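Local coordinates for protein chloride intracellular channel Clic (Drosophila melanogaster, PDB 2YV7) that may insert into membranes from a soluble GST-like form and act as a pH-dependent chloride channel, and may play a role in ethanol sensitivity, at residues 127-132 with 179-184; 149-154 with 195-200; 119-124 with 155-160. All blocks are in the same frame, centred on the assembly; numbering follows the deposited sequence.

Contact 1 (127-132 with 179-184); sequences NLYVKL and MPRLQH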
ATOM      1  N   ASN A 127      13.891   1.259   0.917  1.00 24.23           N
ATOM      2  CA  ASN A 127      14.349   1.762  -0.391  1.00 26.00           C
ATOM      3  C   ASN A 127      13.874   0.927  -1.589  1.00 28.03           C
ATOM      4  O   ASN A 127      14.346   1.087  -2.709  1.00 27.30           O
ATOM      5  CB  ASN A 127      15.904   1.833  -0.432  1.00 29.82           C
ATOM      6  CG  ASN A 127      16.491   2.957   0.455  1.00 32.78           C
ATOM      7  OD1 ASN A 127      17.570   2.786   1.067  1.00 35.64           O
ATOM      8  ND2 ASN A 127      15.809   4.088   0.524  1.00 30.49           N
ATOM      9  N   LEU A 128      12.894   0.067  -1.384  1.00 25.49           N
ATOM     10  CA  LEU A 128      12.378  -0.736  -2.484  1.00 26.29           C
ATOM     11  C   LEU A 128      11.732   0.138  -3.549  1.00 27.17           C
ATOM     12  O   LEU A 128      11.995   0.029  -4.772  1.00 26.56           O
ATOM     13  CB  LEU A 128      11.393  -1.789  -1.940  1.00 23.94           C
ATOM     14  CG  LEU A 128      10.664  -2.631  -2.986  1.00 24.60           C
ATOM     15  CD1 LEU A 128      11.739  -3.461  -3.729  1.00 23.19           C
ATOM     16  CD2 LEU A 128       9.611  -3.546  -2.335  1.00 23.88           C
ATOM     17  N   TYR A 129      10.948   1.094  -3.094  1.00 26.57           N
ATOM     18  CA  TYR A 129      10.279   1.947  -4.042  1.00 29.00           C
ATOM     19  C   TYR A 129      11.168   2.820  -4.948  1.00 27.18           C
ATOM     20  O   TYR A 129      10.876   2.903  -6.141  1.00 29.18           O
ATOM     21  CB  TYR A 129       9.272   2.807  -3.339  1.00 30.19           C
ATOM     22  CG  TYR A 129       8.379   3.507  -4.327  1.00 32.29           C
ATOM     23  CD1 TYR A 129       7.614   2.789  -5.234  1.00 32.14           C
ATOM     24  CD2 TYR A 129       8.310   4.876  -4.333  1.00 34.31           C
ATOM     25  CE1 TYR A 129       6.775   3.478  -6.127  1.00 34.06           C
ATOM     26  CE2 TYR A 129       7.485   5.562  -5.204  1.00 35.63           C
ATOM     27  CZ  TYR A 129       6.743   4.854  -6.101  1.00 32.80           C
ATOM     28  OH  TYR A 129       5.917   5.566  -6.975  1.00 36.51           O
ATOM     29  N   VAL A 130      12.257   3.425  -4.434  1.00 22.35           N
ATOM     30  CA  VAL A 130      13.091   4.200  -5.365  1.00 29.37           C
ATOM     31  C   VAL A 130      13.631   3.308  -6.519  1.00 26.27           C
ATOM     32  O   VAL A 130      13.758   3.753  -7.660  1.00 28.27           O
ATOM     33  CB  VAL A 130      14.218   4.960  -4.637  1.00 33.69           C
ATOM     34  CG1 VAL A 130      15.154   4.011  -4.067  1.00 35.62           C
ATOM     35  CG2 VAL A 130      14.920   5.888  -5.591  1.00 37.42           C
ATOM     36  N   LYS A 131      13.847   2.003  -6.247  1.00 24.62           N
ATOM     37  CA  LYS A 131      14.299   1.100  -7.264  1.00 23.07           C
ATOM     38  C   LYS A 131      13.274   0.969  -8.392  1.00 22.55           C
ATOM     39  O   LYS A 131      13.674   0.915  -9.558  1.00 24.68           O
ATOM     40  CB  LYS A 131      14.662  -0.282  -6.687  1.00 25.75           C
ATOM     41  CG  LYS A 131      15.910  -0.123  -5.768  1.00 26.99           C
ATOM     42  CD  LYS A 131      16.329  -1.393  -5.103  1.00 32.67           C
ATOM     43  CE  LYS A 131      17.208  -0.989  -3.843  1.00 30.50           C
ATOM     44  NZ  LYS A 131      17.604  -2.194  -3.084  1.00 39.06           N
ATOM     45  N   LEU A 132      11.987   0.904  -8.030  1.00 24.71           N
ATOM     46  CA  LEU A 132      10.911   0.887  -9.045  1.00 22.96           C
ATOM     47  C   LEU A 132      10.907   2.157  -9.807  1.00 25.77           C
ATOM     48  O   LEU A 132      10.946   2.164 -11.034  1.00 26.17           O
ATOM     49  CB  LEU A 132       9.541   0.597  -8.400  1.00 26.04           C
ATOM     50  CG  LEU A 132       8.381   0.754  -9.420  1.00 28.42           C
ATOM     51  CD1 LEU A 132       8.478  -0.219 -10.590  1.00 25.25           C
ATOM     52  CD2 LEU A 132       6.978   0.678  -8.741  1.00 28.28           C
ATOM     53  N   MET A 179       3.110  -4.561   0.525  1.00 20.73           N
ATOM     54  CA  MET A 179       2.113  -5.075  -0.446  1.00 19.88           C
ATOM     55  C   MET A 179       1.746  -4.027  -1.491  1.00 21.22           C
ATOM     56  O   MET A 179       1.739  -4.356  -2.708  1.00 21.53           O
ATOM     57  CB  MET A 179       0.913  -5.671   0.310  1.00 23.21           C
ATOM     58  CG  MET A 179       1.290  -6.930   1.091  1.00 24.13           C
ATOM     59  SD  MET A 179      -0.146  -7.521   2.055  1.00 24.59           S
ATOM     60  CE  MET A 179       0.449  -9.097   2.537  1.00 27.22           C
ATOM     61  N   PRO A 180       1.452  -2.785  -1.081  1.00 22.05           N
ATOM     62  CA  PRO A 180       1.170  -1.750  -2.102  1.00 24.07           C
ATOM     63  C   PRO A 180       2.356  -1.549  -3.091  1.00 24.15           C
ATOM     64  O   PRO A 180       2.155  -1.494  -4.315  1.00 19.81           O
ATOM     65  CB  PRO A 180       0.871  -0.489  -1.272  1.00 25.48           C
ATOM     66  CG  PRO A 180       0.392  -0.999   0.065  1.00 19.59           C
ATOM     67  CD  PRO A 180       1.258  -2.235   0.299  1.00 20.77           C
ATOM     68  N   ARG A 181       3.607  -1.634  -2.582  1.00 18.54           N
ATOM     69  CA  ARG A 181       4.745  -1.482  -3.545  1.00 19.06           C
ATOM     70  C   ARG A 181       4.846  -2.685  -4.496  1.00 20.09           C
ATOM     71  O   ARG A 181       5.143  -2.515  -5.633  1.00 21.73           O
ATOM     72  CB  ARG A 181       6.061  -1.259  -2.765  1.00 21.70           C
ATOM     73  CG  ARG A 181       6.060   0.114  -2.078  1.00 19.78           C
ATOM     74  CD  ARG A 181       6.976   0.084  -0.810  1.00 22.93           C
ATOM     75  NE  ARG A 181       7.049   1.489  -0.419  1.00 23.03           N
ATOM     76  CZ  ARG A 181       6.060   2.149   0.220  1.00 26.10           C
ATOM     77  NH1 ARG A 181       4.955   1.503   0.576  1.00 22.60           N
ATOM     78  NH2 ARG A 181       6.216   3.446   0.506  1.00 26.17           N
ATOM     79  N   LEU A 182       4.563  -3.920  -4.048  1.00 18.15           N
ATOM     80  CA  LEU A 182       4.553  -5.084  -4.937  1.00 19.91           C
ATOM     81  C   LEU A 182       3.509  -4.924  -6.041  1.00 22.65           C
ATOM     82  O   LEU A 182       3.767  -5.186  -7.247  1.00 20.97           O
ATOM     83  CB  LEU A 182       4.281  -6.357  -4.112  1.00 19.42           C
ATOM     84  CG  LEU A 182       5.412  -6.774  -3.163  1.00 19.94           C
ATOM     85  CD1 LEU A 182       4.989  -8.047  -2.541  1.00 20.67           C
ATOM     86  CD2 LEU A 182       6.690  -7.127  -4.069  1.00 20.51           C
ATOM     87  N   GLN A 183       2.379  -4.380  -5.672  1.00 21.56           N
ATOM     88  CA  GLN A 183       1.347  -4.128  -6.684  1.00 20.83           C
ATOM     89  C   GLN A 183       1.762  -3.049  -7.717  1.00 19.93           C
ATOM     90  O   GLN A 183       1.570  -3.305  -8.924  1.00 23.50           O
ATOM     91  CB  GLN A 183       0.021  -3.750  -5.966  1.00 21.37           C
ATOM     92  CG  GLN A 183      -1.149  -3.688  -7.000  1.00 20.40           C
ATOM     93  CD  GLN A 183      -1.603  -5.083  -7.481  1.00 27.29           C
ATOM     94  OE1 GLN A 183      -1.047  -6.090  -7.087  1.00 23.52           O
ATOM     95  NE2 GLN A 183      -2.671  -5.132  -8.334  1.00 26.99           N
ATOM     96  N   HIS A 184       2.415  -1.932  -7.334  1.00 17.91           N
ATOM     97  CA  HIS A 184       2.877  -0.954  -8.324  1.00 22.54           C
ATOM     98  C   HIS A 184       3.978  -1.586  -9.178  1.00 19.93           C
ATOM     99  O   HIS A 184       4.048  -1.378 -10.357  1.00 21.80           O
ATOM    100  CB  HIS A 184       3.449   0.266  -7.599  1.00 22.82           C
ATOM    101  CG  HIS A 184       2.416   1.234  -7.103  1.00 23.26           C
ATOM    102  ND1 HIS A 184       1.318   0.845  -6.344  1.00 24.28           N
ATOM    103  CD2 HIS A 184       2.385   2.587  -7.142  1.00 20.85           C
ATOM    104  CE1 HIS A 184       0.591   1.927  -6.053  1.00 21.89           C
ATOM    105  NE2 HIS A 184       1.257   2.987  -6.456  1.00 24.14           N
TER
HETATM  106  O   HOH W   1      10.027   1.649  -0.466  1.00 26.62           O
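Y129 and R181 face each other, their CA atoms 6.5 Å apart, where helix 128-132 and helix 179-184 run side by side in the same N-to-C sense, the axes 10.4 Å apart and inclined by 12°. Both belong to the all-helical C-terminal half of the GST fold. At this spacing the helices meet mainly through side chains. R181 is extended from CG to NE and runs past the base of the tyrosine, where NE comes within 3.9 Å of Y129 CB. A water joins the two at this point, accepting from the backbone N of Y129 at 2.8 Å and from NE of R181 at 3.0 Å; it thereby serves an amide in the first turn of its helix, where N-H groups commonly lack an acceptor within the helix. The guanidinium also gives NH1 to the carbonyl of E177, while Y129 OH bonds to Y231. L128 adds apolar cover, its CD2 4.2 Å from R181 CB. One turn on, L132 crosses H184 at about a right angle. The imidazole is tied by NE2 to A39 O and, weakly, by ND1 to P180 O; the leucine meets the aliphatic stem instead, L132 CD2 resting 3.7 Å from H184 CB.

Contact 2 (149-154 with 195-200); sequences SHLRKI and FEIPTH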
ATOM      1  N   SER A 149      17.037  -7.985  -7.656  1.00 25.80           N
ATOM      2  CA  SER A 149      17.913  -8.457  -6.573  1.00 25.29           C
ATOM      3  C   SER A 149      17.257  -8.221  -5.190  1.00 25.31           C
ATOM      4  O   SER A 149      17.398  -9.040  -4.266  1.00 24.17           O
ATOM      5  CB  SER A 149      19.276  -7.729  -6.580  1.00 30.59           C
ATOM      6  OG  SER A 149      20.010  -8.002  -7.759  1.00 39.73           O
ATOM      7  N   HIS A 150      16.591  -7.074  -5.066  1.00 23.60           N
ATOM      8  CA  HIS A 150      15.894  -6.704  -3.782  1.00 20.22           C
ATOM      9  C   HIS A 150      14.735  -7.681  -3.557  1.00 21.18           C
ATOM     10  O   HIS A 150      14.542  -8.154  -2.451  1.00 26.53           O
ATOM     11  CB  HIS A 150      15.384  -5.306  -3.916  1.00 23.37           C
ATOM     12  CG  HIS A 150      15.078  -4.647  -2.609  1.00 26.78           C
ATOM     13  ND1 HIS A 150      15.258  -3.299  -2.424  1.00 27.05           N
ATOM     14  CD2 HIS A 150      14.653  -5.144  -1.419  1.00 26.11           C
ATOM     15  CE1 HIS A 150      14.894  -2.977  -1.195  1.00 26.68           C
ATOM     16  NE2 HIS A 150      14.509  -4.069  -0.567  1.00 27.34           N
ATOM     17  N   LEU A 151      13.951  -7.964  -4.617  1.00 23.25           N
ATOM     18  CA  LEU A 151      12.786  -8.884  -4.495  1.00 20.71           C
ATOM     19  C   LEU A 151      13.302 -10.281  -4.144  1.00 21.59           C
ATOM     20  O   LEU A 151      12.621 -11.056  -3.489  1.00 24.58           O
ATOM     21  CB  LEU A 151      11.985  -8.947  -5.781  1.00 24.64           C
ATOM     22  CG  LEU A 151      11.332  -7.639  -6.278  1.00 22.32           C
ATOM     23  CD1 LEU A 151      10.587  -7.731  -7.608  1.00 25.83           C
ATOM     24  CD2 LEU A 151      10.320  -7.174  -5.113  1.00 26.56           C
ATOM     25  N   ARG A 152      14.496 -10.633  -4.668  1.00 25.55           N
ATOM     26  CA  ARG A 152      15.104 -11.934  -4.280  1.00 25.88           C
ATOM     27  C   ARG A 152      15.371 -12.020  -2.822  1.00 22.15           C
ATOM     28  O   ARG A 152      15.141 -13.047  -2.201  1.00 26.06           O
ATOM     29  CB  ARG A 152      16.341 -12.202  -5.154  1.00 23.22           C
ATOM     30  CG  ARG A 152      17.170 -13.489  -4.855  1.00 24.57           C
ATOM     31  CD  ARG A 152      16.299 -14.746  -4.959  1.00 24.84           C
ATOM     32  NE  ARG A 152      17.032 -16.009  -4.640  1.00 25.29           N
ATOM     33  CZ  ARG A 152      17.685 -16.717  -5.562  1.00 28.55           C
ATOM     34  NH1 ARG A 152      17.704 -16.271  -6.802  1.00 27.19           N
ATOM     35  NH2 ARG A 152      18.299 -17.866  -5.242  1.00 27.34           N
ATOM     36  N   LYS A 153      15.904 -10.956  -2.252  1.00 24.48           N
ATOM     37  CA  LYS A 153      16.142 -10.874  -0.791  1.00 22.63           C
ATOM     38  C   LYS A 153      14.860 -11.049  -0.034  1.00 27.03           C
ATOM     39  O   LYS A 153      14.800 -11.835   0.931  1.00 25.43           O
ATOM     40  CB  LYS A 153      16.826  -9.561  -0.384  1.00 26.29           C
ATOM     41  CG  LYS A 153      18.172  -9.149  -1.092  1.00 32.29           C
ATOM     42  CD  LYS A 153      19.196 -10.201  -1.231  1.00 36.38           C
ATOM     43  CE  LYS A 153      20.310  -9.688  -2.274  1.00 34.22           C
ATOM     44  NZ  LYS A 153      20.585  -8.194  -2.086  1.00 34.29           N
ATOM     45  N   ILE A 154      13.800 -10.355  -0.468  1.00 23.62           N
ATOM     46  CA  ILE A 154      12.483 -10.511   0.197  1.00 22.55           C
ATOM     47  C   ILE A 154      11.977 -11.931   0.041  1.00 22.94           C
ATOM     48  O   ILE A 154      11.558 -12.556   0.958  1.00 25.25           O
ATOM     49  CB  ILE A 154      11.476  -9.442  -0.328  1.00 21.19           C
ATOM     50  CG1 ILE A 154      12.059  -8.051  -0.004  1.00 21.83           C
ATOM     51  CG2 ILE A 154      10.066  -9.677   0.198  1.00 24.64           C
ATOM     52  CD1 ILE A 154      11.391  -6.785  -0.808  1.00 20.23           C
ATOM     53  N   PHE A 195       8.580  -5.403 -17.365  1.00 21.84           N
ATOM     54  CA  PHE A 195       9.167  -6.145 -16.257  1.00 27.05           C
ATOM     55  C   PHE A 195       8.168  -7.084 -15.687  1.00 25.27           C
ATOM     56  O   PHE A 195       6.980  -6.715 -15.476  1.00 29.51           O
ATOM     57  CB  PHE A 195       9.609  -5.155 -15.147  1.00 29.49           C
ATOM     58  CG  PHE A 195      10.232  -5.826 -13.976  1.00 29.75           C
ATOM     59  CD1 PHE A 195      11.560  -6.274 -14.040  1.00 32.41           C
ATOM     60  CD2 PHE A 195       9.488  -6.031 -12.817  1.00 26.17           C
ATOM     61  CE1 PHE A 195      12.155  -6.874 -12.929  1.00 29.63           C
ATOM     62  CE2 PHE A 195      10.030  -6.665 -11.749  1.00 30.44           C
ATOM     63  CZ  PHE A 195      11.347  -7.087 -11.756  1.00 28.01           C
ATOM     64  N   GLU A 196       8.616  -8.324 -15.389  1.00 22.46           N
ATOM     65  CA  GLU A 196       7.797  -9.275 -14.643  1.00 26.80           C
ATOM     66  C   GLU A 196       8.592  -9.890 -13.551  1.00 28.40           C
ATOM     67  O   GLU A 196       9.758 -10.138 -13.751  1.00 29.45           O
ATOM     68  CB  GLU A 196       7.317 -10.437 -15.512  1.00 35.49           C
ATOM     69  CG  GLU A 196       5.905 -10.237 -15.974  1.00 49.66           C
ATOM     70  CD  GLU A 196       5.586 -11.073 -17.190  1.00 49.99           C
ATOM     71  OE1 GLU A 196       6.436 -11.941 -17.572  1.00 55.67           O
ATOM     72  OE2 GLU A 196       4.505 -10.841 -17.769  1.00 52.88           O
ATOM     73  N   ILE A 197       7.928 -10.187 -12.432  1.00 25.68           N
ATOM     74  CA  ILE A 197       8.547 -10.852 -11.259  1.00 26.91           C
ATOM     75  C   ILE A 197       8.632 -12.328 -11.541  1.00 26.51           C
ATOM     76  O   ILE A 197       7.619 -12.975 -11.822  1.00 28.25           O
ATOM     77  CB  ILE A 197       7.732 -10.655  -9.925  1.00 27.26           C
ATOM     78  CG1 ILE A 197       7.630  -9.168  -9.551  1.00 24.46           C
ATOM     79  CG2 ILE A 197       8.398 -11.496  -8.804  1.00 23.77           C
ATOM     80  CD1 ILE A 197       6.627  -8.891  -8.458  1.00 26.46           C
ATOM     81  N   PRO A 198       9.856 -12.866 -11.565  1.00 26.75           N
ATOM     82  CA  PRO A 198       9.990 -14.203 -12.146  1.00 27.44           C
ATOM     83  C   PRO A 198       9.417 -15.293 -11.301  1.00 29.22           C
ATOM     84  O   PRO A 198       9.237 -15.124 -10.049  1.00 29.20           O
ATOM     85  CB  PRO A 198      11.513 -14.371 -12.347  1.00 28.45           C
ATOM     86  CG  PRO A 198      12.137 -13.360 -11.575  1.00 30.41           C
ATOM     87  CD  PRO A 198      11.147 -12.257 -11.220  1.00 27.31           C
ATOM     88  N   THR A 199       9.064 -16.388 -11.993  1.00 28.08           N
ATOM     89  CA  THR A 199       8.271 -17.464 -11.361  1.00 32.54           C
ATOM     90  C   THR A 199       9.027 -18.288 -10.325  1.00 33.64           C
ATOM     91  O   THR A 199       8.432 -18.971  -9.489  1.00 35.04           O
ATOM     92  CB  THR A 199       7.689 -18.385 -12.406  1.00 37.25           C
ATOM     93  OG1 THR A 199       8.751 -18.832 -13.268  1.00 37.10           O
ATOM     94  CG2 THR A 199       6.632 -17.634 -13.216  1.00 37.48           C
ATOM     95  N   HIS A 200      10.344 -18.188 -10.329  1.00 31.40           N
ATOM     96  CA  HIS A 200      11.135 -18.972  -9.388  1.00 31.27           C
ATOM     97  C   HIS A 200      11.217 -18.317  -8.013  1.00 31.74           C
ATOM     98  O   HIS A 200      11.798 -18.888  -7.055  1.00 28.04           O
ATOM     99  CB  HIS A 200      12.525 -19.266  -9.955  1.00 30.27           C
ATOM    100  CG  HIS A 200      13.323 -18.044 -10.237  1.00 31.80           C
ATOM    101  ND1 HIS A 200      14.205 -17.523  -9.324  1.00 31.53           N
ATOM    102  CD2 HIS A 200      13.379 -17.243 -11.329  1.00 25.77           C
ATOM    103  CE1 HIS A 200      14.762 -16.433  -9.836  1.00 33.62           C
ATOM    104  NE2 HIS A 200      14.254 -16.229 -11.037  1.00 33.35           N
TER
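L151 lies opposite I197, their CA atoms 8.2 Å apart, where a turn and a half of helix, 149-154, is flanked by the irregular chain 195-200; farther along, R152 and H200 draw level. The inner part of the contact is wholly apolar and turns on one methyl group. L151 carries CG anti to its carbonyl carbon (chi1 -62°), and the extended outer torsion sends CD1 on toward the loop. There it meets I197 CG1 at 3.8 Å, the two side chains crossing at about a right angle. The same CD1 reaches the phenyl group of F195 from its edge, near the ring plane, at 4.3 Å from CZ. A branched leucine suits this place because its two methyls can serve different neighbours: CD1 faces the loop, while CD2 approaches L182 of helix 173-193.

In the C-terminal helical domain of this GST-fold protein, 195-200 is the connection between helix 173-193 and helix 202-212, and here it packs against helix 141-161. I197 also touches L204 and M208 of the helix that follows, and F195 lies on I185 of the helix before, which makes both fitting hydrophobic residues for a loop laid against a core. The carbonyl of P198 receives the indole N-H of W205.

Toward solvent the chemistry changes. The guanidinium of R152 comes up to the rim of the H200 imidazole, near the plane of that ring, with NH1 4.2 Å from CE1. Both residues are exposed, and this is a loose approach. The firmer partner of R152 is D156, one turn later on its own helix, whose OD2 forms a salt bridge with NE.

Contact 3 (119-124 with 155-160); sequences KEVATL and NDHLSA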
ATOM      1  N   LYS A 119      13.663  -4.956  13.299  1.00 40.76           N
ATOM      2  CA  LYS A 119      14.610  -4.140  12.543  1.00 38.83           C
ATOM      3  C   LYS A 119      15.095  -4.853  11.289  1.00 34.70           C
ATOM      4  O   LYS A 119      15.405  -4.210  10.287  1.00 31.33           O
ATOM      5  CB  LYS A 119      15.818  -3.748  13.416  1.00 51.63           C
ATOM      6  CG  LYS A 119      15.477  -2.802  14.548  1.00 56.36           C
ATOM      7  CD  LYS A 119      16.683  -1.955  14.941  1.00 57.98           C
ATOM      8  CE  LYS A 119      16.340  -0.865  15.996  1.00 60.12           C
ATOM      9  NZ  LYS A 119      15.234   0.069  15.573  1.00 59.24           N
ATOM     10  N   GLU A 120      15.158  -6.179  11.361  1.00 32.64           N
ATOM     11  CA  GLU A 120      15.529  -7.028  10.254  1.00 36.82           C
ATOM     12  C   GLU A 120      14.606  -6.786   9.036  1.00 31.82           C
ATOM     13  O   GLU A 120      15.077  -6.542   7.872  1.00 27.79           O
ATOM     14  CB  GLU A 120      15.493  -8.482  10.734  1.00 47.22           C
ATOM     15  CG  GLU A 120      16.035  -9.527   9.783  1.00 50.87           C
ATOM     16  CD  GLU A 120      16.501 -10.799  10.519  1.00 53.05           C
ATOM     17  OE1 GLU A 120      17.535 -10.716  11.232  1.00 52.39           O
ATOM     18  OE2 GLU A 120      15.853 -11.872  10.356  1.00 52.30           O
ATOM     19  N   VAL A 121      13.311  -6.817   9.330  1.00 31.63           N
ATOM     20  CA  VAL A 121      12.308  -6.580   8.318  1.00 28.14           C
ATOM     21  C   VAL A 121      12.340  -5.121   7.831  1.00 29.27           C
ATOM     22  O   VAL A 121      12.252  -4.889   6.626  1.00 26.57           O
ATOM     23  CB  VAL A 121      10.909  -7.048   8.736  1.00 30.61           C
ATOM     24  CG1 VAL A 121       9.903  -6.668   7.632  1.00 31.01           C
ATOM     25  CG2 VAL A 121      10.898  -8.570   8.966  1.00 31.01           C
ATOM     26  N   ALA A 122      12.438  -4.149   8.730  1.00 25.45           N
ATOM     27  CA  ALA A 122      12.563  -2.739   8.288  1.00 23.62           C
ATOM     28  C   ALA A 122      13.691  -2.608   7.294  1.00 27.98           C
ATOM     29  O   ALA A 122      13.535  -2.018   6.234  1.00 25.66           O
ATOM     30  CB  ALA A 122      12.843  -1.847   9.435  1.00 28.61           C
ATOM     31  N   THR A 123      14.841  -3.188   7.618  1.00 28.25           N
ATOM     32  CA  THR A 123      16.007  -2.977   6.752  1.00 24.64           C
ATOM     33  C   THR A 123      15.799  -3.722   5.429  1.00 23.24           C
ATOM     34  O   THR A 123      16.209  -3.265   4.343  1.00 25.46           O
ATOM     35  CB  THR A 123      17.249  -3.568   7.420  1.00 32.77           C
ATOM     36  OG1 THR A 123      17.560  -2.823   8.609  1.00 29.74           O
ATOM     37  CG2 THR A 123      18.443  -3.457   6.426  1.00 28.48           C
ATOM     38  N   LEU A 124      15.185  -4.901   5.540  1.00 22.21           N
ATOM     39  CA  LEU A 124      14.870  -5.737   4.379  1.00 25.04           C
ATOM     40  C   LEU A 124      14.116  -4.972   3.289  1.00 27.31           C
ATOM     41  O   LEU A 124      14.390  -5.122   2.118  1.00 26.94           O
ATOM     42  CB  LEU A 124      14.086  -6.985   4.786  1.00 31.22           C
ATOM     43  CG  LEU A 124      13.586  -7.932   3.679  1.00 29.27           C
ATOM     44  CD1 LEU A 124      14.797  -8.719   3.189  1.00 37.02           C
ATOM     45  CD2 LEU A 124      12.541  -8.872   4.296  1.00 31.43           C
ATOM     46  N   ASN A 155      12.080 -12.486  -1.167  1.00 25.01           N
ATOM     47  CA  ASN A 155      11.670 -13.864  -1.353  1.00 23.01           C
ATOM     48  C   ASN A 155      12.378 -14.835  -0.376  1.00 21.53           C
ATOM     49  O   ASN A 155      11.755 -15.736   0.189  1.00 23.46           O
ATOM     50  CB  ASN A 155      12.006 -14.302  -2.782  1.00 23.56           C
ATOM     51  CG  ASN A 155      11.685 -15.794  -3.004  1.00 31.35           C
ATOM     52  OD1 ASN A 155      12.570 -16.701  -2.889  1.00 27.98           O
ATOM     53  ND2 ASN A 155      10.447 -16.058  -3.300  1.00 24.66           N
ATOM     54  N   ASP A 156      13.673 -14.651  -0.243  1.00 27.79           N
ATOM     55  CA  ASP A 156      14.514 -15.582   0.513  1.00 27.08           C
ATOM     56  C   ASP A 156      14.276 -15.425   2.017  1.00 29.08           C
ATOM     57  O   ASP A 156      14.142 -16.445   2.744  1.00 30.11           O
ATOM     58  CB  ASP A 156      15.968 -15.408   0.039  1.00 25.10           C
ATOM     59  CG  ASP A 156      16.197 -16.031  -1.329  1.00 23.92           C
ATOM     60  OD1 ASP A 156      15.260 -16.590  -1.949  1.00 27.66           O
ATOM     61  OD2 ASP A 156      17.350 -15.996  -1.727  1.00 28.97           O
ATOM     62  N   HIS A 157      14.070 -14.193   2.483  1.00 27.93           N
ATOM     63  CA  HIS A 157      13.441 -13.974   3.849  1.00 23.77           C
ATOM     64  C   HIS A 157      12.141 -14.788   4.085  1.00 29.50           C
ATOM     65  O   HIS A 157      12.051 -15.560   5.027  1.00 30.76           O
ATOM     66  CB  HIS A 157      13.143 -12.476   4.064  1.00 27.43           C
ATOM     67  CG  HIS A 157      12.497 -12.165   5.389  1.00 29.81           C
ATOM     68  ND1 HIS A 157      11.127 -12.234   5.595  1.00 33.62           N
ATOM     69  CD2 HIS A 157      13.029 -11.750   6.555  1.00 28.92           C
ATOM     70  CE1 HIS A 157      10.856 -11.943   6.866  1.00 27.89           C
ATOM     71  NE2 HIS A 157      11.995 -11.619   7.456  1.00 33.11           N
ATOM     72  N   LEU A 158      11.133 -14.602   3.229  1.00 24.19           N
ATOM     73  CA  LEU A 158       9.871 -15.301   3.311  1.00 29.44           C
ATOM     74  C   LEU A 158      10.040 -16.843   3.327  1.00 31.24           C
ATOM     75  O   LEU A 158       9.393 -17.551   4.114  1.00 36.10           O
ATOM     76  CB  LEU A 158       8.981 -14.861   2.158  1.00 26.26           C
ATOM     77  CG  LEU A 158       8.389 -13.428   2.301  1.00 23.53           C
ATOM     78  CD1 LEU A 158       7.832 -12.971   1.026  1.00 24.29           C
ATOM     79  CD2 LEU A 158       7.318 -13.404   3.532  1.00 25.88           C
ATOM     80  N   SER A 159      10.904 -17.328   2.443  1.00 31.15           N
ATOM     81  CA  SER A 159      11.200 -18.753   2.312  1.00 34.78           C
ATOM     82  C   SER A 159      11.831 -19.249   3.622  1.00 30.68           C
ATOM     83  O   SER A 159      11.444 -20.330   4.124  1.00 32.53           O
ATOM     84  CB  SER A 159      12.143 -18.910   1.089  1.00 30.91           C
ATOM     85  OG  SER A 159      12.531 -20.249   0.857  1.00 43.37           O
ATOM     86  N   ALA A 160      12.765 -18.479   4.194  1.00 27.95           N
ATOM     87  CA  ALA A 160      13.485 -18.887   5.427  1.00 33.57           C
ATOM     88  C   ALA A 160      12.520 -18.878   6.610  1.00 35.36           C
ATOM     89  O   ALA A 160      12.533 -19.799   7.431  1.00 40.48           O
ATOM     90  CB  ALA A 160      14.635 -18.014   5.724  1.00 32.59           C
TER
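H157 and L124 each place CG anti to the backbone N (chi1 179° and 176°), which carries the imidazole and the isobutyl group out from their helices into the gap between 155-160 and 119-124, where the two CA atoms lie 8.4 Å apart. L124 then sets CD2 over one face of the imidazole, 24° off the ring normal and 3.8 Å from its centroid, a CH-pi contact. The methyl is displaced toward the rim on the CB side: CG is its nearest ring atom, at 3.5 Å, and H157 CB follows at 3.7 Å. V121, one turn earlier than L124, takes the far end of the ring. Its CG2 approaches NE2 to 3.6 Å, the two side chains crossing at about a right angle, so L124 and V121 together touch both ends of the ring.

In the helical C-terminal domain of the GST fold, the contact joins the short helix 119-125 to the later part of the long helix 141-161. V121 and L124 both touch L166 in the loop beyond that helix, and V121 also meets F174; apolar branched residues suit this inner side. Histidine suits this partly exposed place, since its flat face takes a methyl group while its ring can stay near the charged E120. Putting an alanine at H157 would probably leave L124 CD2 without the ring beneath it and open a gap beside V121 CG2.

E120 stands at the more exposed margin, where its OE2 forms a salt bridge with R161, just after 155-160. That carboxylate oxygen lies 4.8 Å from H157 NE2; any influence on the imidazole would probably be weakened by the pairing with R161.

Helix 141-161 unites the set: contacts 2 and 3 use successive parts of it, their centres 13 Å apart, and contact 1 packs beside it, 12 Å from contact 2. H150 sits at the junction. Its NE2 is 2.9 Å from the carbonyl O of L124, a probable hydrogen bond between contacts 2 and 3, and its CE1 lies 3.6 Å from L128 CA of contact 1. L182 CD2 and L151 CD2, 3.8 Å apart, link the segments 179-184 and 149-154 by apolar packing. Contacts 1 and 3 adjoin only in sequence, with centres 15 Å apart. Contact 1 is nearest the chain's centre, with the side chain of R181 about 13 Å from the bound calcium ion.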